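Side-chain contacts in glycosaminoglycan xylosylkinase (PDB 5XOM), which probably phosphorylates xylose in the linkage region of proteoglycan sugar chains: residues L361-L364 with D365-L369; L329-A332 with T333-N337. All coordinates share one frame; numbering follows the deposited sequence.

Contact 1. Residues L361-L364 with D365-L369; sequences LLAL and DRRLL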
ATOM      1  N   LEU A 361      21.418  18.301  -5.603  1.00 25.43           N
ATOM      2  CA  LEU A 361      19.989  18.498  -5.370  1.00 27.26           C
ATOM      3  C   LEU A 361      19.468  19.664  -6.197  1.00 29.26           C
ATOM      4  O   LEU A 361      18.436  19.551  -6.866  1.00 25.43           O
ATOM      5  CB  LEU A 361      19.733  18.717  -3.875  1.00 22.63           C
ATOM      6  CG  LEU A 361      19.919  17.438  -3.059  1.00 22.91           C
ATOM      7  CD1 LEU A 361      20.005  17.705  -1.564  1.00 21.81           C
ATOM      8  CD2 LEU A 361      18.767  16.474  -3.367  1.00 25.38           C
ATOM      9  N   LEU A 362      20.206  20.781  -6.210  1.00 25.65           N
ATOM     10  CA  LEU A 362      19.779  21.923  -6.998  1.00 25.95           C
ATOM     11  C   LEU A 362      19.948  21.690  -8.494  1.00 27.53           C
ATOM     12  O   LEU A 362      19.237  22.303  -9.291  1.00 26.86           O
ATOM     13  CB  LEU A 362      20.531  23.181  -6.546  1.00 32.97           C
ATOM     14  CG  LEU A 362      20.171  23.490  -5.089  1.00 47.18           C
ATOM     15  CD1 LEU A 362      21.083  24.561  -4.507  1.00 45.80           C
ATOM     16  CD2 LEU A 362      18.684  23.875  -4.970  1.00 48.83           C
ATOM     17  N   ALA A 363      20.865  20.814  -8.899  1.00 23.11           N
ATOM     18  CA  ALA A 363      20.949  20.470 -10.316  1.00 28.64           C
ATOM     19  C   ALA A 363      19.668  19.794 -10.793  1.00 26.94           C
ATOM     20  O   ALA A 363      19.234  19.995 -11.935  1.00 28.12           O
ATOM     21  CB  ALA A 363      22.166  19.572 -10.561  1.00 22.10           C
ATOM     22  N   LEU A 364      19.055  18.980  -9.925  1.00 23.50           N
ATOM     23  CA  LEU A 364      17.762  18.359 -10.224  1.00 27.81           C
ATOM     24  C   LEU A 364      16.704  19.403 -10.561  1.00 28.00           C
ATOM     25  O   LEU A 364      16.003  19.292 -11.573  1.00 35.56           O
ATOM     26  CB  LEU A 364      17.309  17.537  -9.021  1.00 22.47           C
ATOM     27  CG  LEU A 364      17.977  16.185  -8.863  1.00 33.49           C
ATOM     28  CD1 LEU A 364      17.502  15.555  -7.579  1.00 29.94           C
ATOM     29  CD2 LEU A 364      17.689  15.294 -10.070  1.00 31.48           C
ATOM     30  N   ASP A 365      16.557  20.416  -9.703  1.00 30.02           N
ATOM     31  CA  ASP A 365      15.545  21.441  -9.937  1.00 31.71           C
ATOM     32  C   ASP A 365      15.851  22.230 -11.196  1.00 31.41           C
ATOM     33  O   ASP A 365      14.937  22.577 -11.956  1.00 31.78           O
ATOM     34  CB  ASP A 365      15.451  22.376  -8.731  1.00 26.68           C
ATOM     35  CG  ASP A 365      15.079  21.644  -7.463  1.00 38.68           C
ATOM     36  OD1 ASP A 365      15.498  22.093  -6.374  1.00 43.11           O
ATOM     37  OD2 ASP A 365      14.369  20.623  -7.543  1.00 43.17           O
ATOM     38  N   ARG A 366      17.130  22.533 -11.432  1.00 34.76           N
ATOM     39  CA  ARG A 366      17.511  23.216 -12.664  1.00 25.37           C
ATOM     40  C   ARG A 366      17.156  22.383 -13.887  1.00 28.24           C
ATOM     41  O   ARG A 366      16.618  22.903 -14.870  1.00 26.91           O
ATOM     42  CB  ARG A 366      19.008  23.536 -12.645  1.00 27.72           C
ATOM     43  CG  ARG A 366      19.479  24.353 -13.839  1.00 28.06           C
ATOM     44  CD  ARG A 366      20.955  24.735 -13.707  1.00 32.28           C
ATOM     45  NE  ARG A 366      21.804  23.554 -13.779  1.00 27.38           N
ATOM     46  CZ  ARG A 366      22.504  23.075 -12.755  1.00 32.83           C
ATOM     47  NH1 ARG A 366      22.467  23.691 -11.581  1.00 24.37           N
ATOM     48  NH2 ARG A 366      23.235  21.979 -12.906  1.00 23.96           N
ATOM     49  N   ARG A 367      17.437  21.082 -13.839  1.00 27.34           N
ATOM     50  CA  ARG A 367      17.200  20.249 -15.010  1.00 29.97           C
ATOM     51  C   ARG A 367      15.716  19.985 -15.234  1.00 28.33           C
ATOM     52  O   ARG A 367      15.297  19.759 -16.376  1.00 32.62           O
ATOM     53  CB  ARG A 367      17.965  18.939 -14.865  1.00 32.74           C
ATOM     54  CG  ARG A 367      19.465  19.104 -15.010  1.00 32.05           C
ATOM     55  CD  ARG A 367      20.213  17.923 -14.432  1.00 27.11           C
ATOM     56  NE  ARG A 367      21.626  18.245 -14.275  1.00 30.56           N
ATOM     57  CZ  ARG A 367      22.480  17.532 -13.548  1.00 32.65           C
ATOM     58  NH1 ARG A 367      22.063  16.448 -12.907  1.00 27.43           N
ATOM     59  NH2 ARG A 367      23.752  17.906 -13.457  1.00 25.23           N
ATOM     60  N   LEU A 368      14.908  20.031 -14.174  1.00 29.46           N
ATOM     61  CA  LEU A 368      13.469  19.883 -14.348  1.00 31.15           C
ATOM     62  C   LEU A 368      12.904  21.030 -15.176  1.00 34.25           C
ATOM     63  O   LEU A 368      12.078  20.809 -16.072  1.00 37.42           O
ATOM     64  CB  LEU A 368      12.783  19.795 -12.984  1.00 30.04           C
ATOM     65  CG  LEU A 368      11.252  19.750 -12.950  1.00 33.42           C
ATOM     66  CD1 LEU A 368      10.723  18.622 -13.818  1.00 31.59           C
ATOM     67  CD2 LEU A 368      10.759  19.598 -11.521  1.00 36.89           C
ATOM     68  N   LEU A 369      13.373  22.259 -14.930  1.00 34.42           N
ATOM     69  CA  LEU A 369      12.949  23.383 -15.759  1.00 37.15           C
ATOM     70  C   LEU A 369      13.420  23.221 -17.199  1.00 36.31           C
ATOM     71  O   LEU A 369      12.711  23.604 -18.137  1.00 35.03           O
ATOM     72  CB  LEU A 369      13.452  24.706 -15.186  1.00 41.90           C
ATOM     73  CG  LEU A 369      12.856  25.124 -13.844  1.00 49.85           C
ATOM     74  CD1 LEU A 369      13.410  26.477 -13.430  1.00 49.94           C
ATOM     75  CD2 LEU A 369      11.333  25.153 -13.918  1.00 59.44           C
TER
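Arg366, Arg367 and Leu368 each give their backbone N-H to the carbonyl four residues back, on Leu362, Ala363 and Leu364, making residues 361-364 and 365-369 consecutive turns of helix 358-382. The middle bond, Arg367 N to Ala363 O, is 2.8 Å long; Arg366 N to Leu362 O measures 3.0 Å. On this scaffold Ala363 is flanked by both arginines. Its methyl sits over the centre of the Arg367 guanidinium, with CB 3.6 Å from CZ, so one face of that flat group rests on aliphatic carbon. Arg367 gets there by running extended from CG to NE, and its CG passes 3.2 Å from Ala363 O on the way. Arg366 takes a different path: CG stands opposite the backbone N (chi1 -175°), and a bend at chi3 (67°) folds the chain back along the helix. Ala363 CA then lies over one face of its guanidinium, while NH2 comes within 3.5 Å of Ala363 CB. Three residues apart, Leu362 CD2 and Asp365 OD1 come to 3.9 Å, a slight contact beside a carboxylate whose OD1 is bonded to the hydroxyls of Ser338 and Ser340. The polar ends of both arginines find their partners outside residues 361-369. Asp307 forms salt bridges with both, through OD1 to Arg366 NE and OD2 to Arg367 NE, and the carbonyls of Pro304 and Leu272 take Arg366 NH2 and Arg367 NH1 respectively. Two cationic groups thus share one carboxylate, which probably offsets part of their combined positive charge, and the two carbonyls add further acceptors; Ala363 carbon covers a face of each group while the N-H groups fasten helix 358-382 to the segment around Asp307.

Contact 2. Residues L329-A332 with T333-N337; sequences LKIA and TSNEN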
ATOM      1  N   LEU A 329       5.050  15.568 -14.196  1.00 31.72           N
ATOM      2  CA  LEU A 329       6.071  16.604 -14.330  1.00 33.23           C
ATOM      3  C   LEU A 329       5.505  17.984 -14.032  1.00 40.88           C
ATOM      4  O   LEU A 329       6.214  18.846 -13.500  1.00 44.55           O
ATOM      5  CB  LEU A 329       6.679  16.592 -15.733  1.00 30.77           C
ATOM      6  CG  LEU A 329       7.582  15.417 -16.117  1.00 35.08           C
ATOM      7  CD1 LEU A 329       8.165  15.643 -17.499  1.00 40.04           C
ATOM      8  CD2 LEU A 329       8.685  15.203 -15.103  1.00 34.38           C
ATOM      9  N   LYS A 330       4.236  18.218 -14.366  1.00 40.41           N
ATOM     10  CA  LYS A 330       3.670  19.538 -14.140  1.00 37.11           C
ATOM     11  C   LYS A 330       3.297  19.737 -12.680  1.00 35.66           C
ATOM     12  O   LYS A 330       3.431  20.848 -12.158  1.00 43.85           O
ATOM     13  CB  LYS A 330       2.438  19.732 -15.023  1.00 39.86           C
ATOM     14  CG  LYS A 330       2.760  19.802 -16.502  1.00 61.16           C
ATOM     15  CD  LYS A 330       2.041  20.955 -17.177  1.00 75.81           C
ATOM     16  CE  LYS A 330       0.620  21.132 -16.649  1.00 81.84           C
ATOM     17  NZ  LYS A 330      -0.313  20.054 -17.091  1.00 82.23           N
ATOM     18  N   ILE A 331       2.877  18.669 -12.001  1.00 28.95           N
ATOM     19  CA  ILE A 331       2.686  18.713 -10.554  1.00 39.56           C
ATOM     20  C   ILE A 331       4.009  18.972  -9.844  1.00 47.03           C
ATOM     21  O   ILE A 331       4.062  19.692  -8.840  1.00 51.89           O
ATOM     22  CB  ILE A 331       2.026  17.408 -10.071  1.00 40.41           C
ATOM     23  CG1 ILE A 331       0.569  17.344 -10.545  1.00 43.28           C
ATOM     24  CG2 ILE A 331       2.132  17.267  -8.557  1.00 35.55           C
ATOM     25  CD1 ILE A 331      -0.115  16.027 -10.234  1.00 43.61           C
ATOM     26  N   ALA A 332       5.103  18.408 -10.364  1.00 47.20           N
ATOM     27  CA  ALA A 332       6.398  18.560  -9.706  1.00 46.14           C
ATOM     28  C   ALA A 332       6.903  19.995  -9.792  1.00 43.32           C
ATOM     29  O   ALA A 332       7.496  20.505  -8.835  1.00 44.04           O
ATOM     30  CB  ALA A 332       7.414  17.592 -10.317  1.00 36.85           C
ATOM     31  N   THR A 333       6.665  20.671 -10.920  1.00 47.44           N
ATOM     32  CA  THR A 333       7.110  22.052 -11.067  1.00 49.08           C
ATOM     33  C   THR A 333       6.226  23.042 -10.321  1.00 51.41           C
ATOM     34  O   THR A 333       6.693  24.135  -9.986  1.00 54.01           O
ATOM     35  CB  THR A 333       7.154  22.458 -12.548  1.00 54.68           C
ATOM     36  OG1 THR A 333       5.906  22.143 -13.170  1.00 66.36           O
ATOM     37  CG2 THR A 333       8.265  21.739 -13.286  1.00 49.60           C
ATOM     38  N   SER A 334       4.969  22.694 -10.053  1.00 51.19           N
ATOM     39  CA  SER A 334       4.035  23.608  -9.408  1.00 56.67           C
ATOM     40  C   SER A 334       3.873  23.351  -7.915  1.00 60.12           C
ATOM     41  O   SER A 334       3.157  24.106  -7.250  1.00 69.19           O
ATOM     42  CB  SER A 334       2.666  23.543 -10.096  1.00 56.50           C
ATOM     43  OG  SER A 334       1.952  22.379  -9.715  1.00 59.04           O
ATOM     44  N   ASN A 335       4.509  22.316  -7.371  1.00 57.11           N
ATOM     45  CA  ASN A 335       4.485  22.120  -5.929  1.00 53.97           C
ATOM     46  C   ASN A 335       5.150  23.302  -5.232  1.00 52.47           C
ATOM     47  O   ASN A 335       6.007  23.984  -5.798  1.00 54.07           O
ATOM     48  CB  ASN A 335       5.206  20.825  -5.542  1.00 57.73           C
ATOM     49  CG  ASN A 335       4.288  19.615  -5.537  1.00 67.94           C
ATOM     50  OD1 ASN A 335       3.068  19.745  -5.442  1.00 77.21           O
ATOM     51  ND2 ASN A 335       4.877  18.425  -5.627  1.00 63.24           N
ATOM     52  N   GLU A 336       4.743  23.549  -3.988  1.00 59.54           N
ATOM     53  CA  GLU A 336       5.405  24.595  -3.222  1.00 63.48           C
ATOM     54  C   GLU A 336       6.777  24.149  -2.741  1.00 51.66           C
ATOM     55  O   GLU A 336       7.638  24.997  -2.486  1.00 52.37           O
ATOM     56  CB  GLU A 336       4.546  25.016  -2.026  1.00 66.73           C
ATOM     57  CG  GLU A 336       4.287  23.899  -1.029  1.00 78.05           C
ATOM     58  CD  GLU A 336       3.641  24.394   0.254  1.00 89.20           C
ATOM     59  OE1 GLU A 336       4.239  25.260   0.929  1.00 90.52           O
ATOM     60  OE2 GLU A 336       2.535  23.915   0.587  1.00 92.51           O
ATOM     61  N   ASN A 337       7.000  22.842  -2.644  1.00 49.99           N
ATOM     62  CA  ASN A 337       8.309  22.276  -2.351  1.00 48.46           C
ATOM     63  C   ASN A 337       8.928  21.760  -3.642  1.00 43.63           C
ATOM     64  O   ASN A 337       8.298  20.988  -4.373  1.00 39.47           O
ATOM     65  CB  ASN A 337       8.198  21.142  -1.333  1.00 45.50           C
ATOM     66  CG  ASN A 337       7.840  21.637   0.055  1.00 50.22           C
ATOM     67  OD1 ASN A 337       6.874  21.175   0.657  1.00 50.04           O
ATOM     68  ND2 ASN A 337       8.615  22.587   0.564  1.00 52.17           N
TER
HETATM   69  O   HOH W   1       8.069  19.174  -6.454  1.00 35.70           O
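Near the C-terminal end of helix 323-334, the side chains of Thr333 and Ser334 fold back onto the preceding turn and converge on Lys330 O. Thr333 OG1 donates to it at 3.0 Å, approaching from above the carbonyl plane. Two weak bonds join in, from Ser334 N and from Ser334 OG, the latter at 3.2 Å. Both hydroxyls are turned back toward the preceding turn by their first torsions, 51° in Thr333 and 77° in Ser334, which set each oxygen between the backbone N and the carbonyl carbon. Such a return of a threonine or serine hydroxyl to a carbonyl three or four residues earlier is a familiar helix motif; it supplies extra donors as the regular ladder weakens. That ladder still has Thr333 N bonded to Leu329 O, but Asn335 N reaches Ile331 O only weakly. The Asn335 amide leans over the same oxygen, CG lying 3.3 Å from Ile331 O, and OD1 just meets Ile331 CG2 at 4.1 Å. Beyond, a water donates to Ala332 O and to Asn337 O, 2.8 Å from each, and accepts a weak bond from Asn335 ND2, tying the departing chain to the helix.

How the contacts relate
From the N terminus, contact 2 comes first, near the end of helix 323-334, and contact 1 follows near the start of helix 358-382. They lie in series, neither nested nor crossed; the direct bonds of each span only three or four residues, so neither closes a long loop. Helix 339-347 falls between them in sequence and touches both: Leu342 meets Asn335 and Asn337, while Leu343 meets Leu364. The two contacts also meet directly, their centres about 12 Å apart. Leu368 of contact 1 packs its CG against Thr333 CG2 at 3.6 Å and its CD2 against Ala332 CB at 4.1 Å, joining helices 323-334 and 358-382 through aliphatic carbon within the Fam20 C-terminal family region.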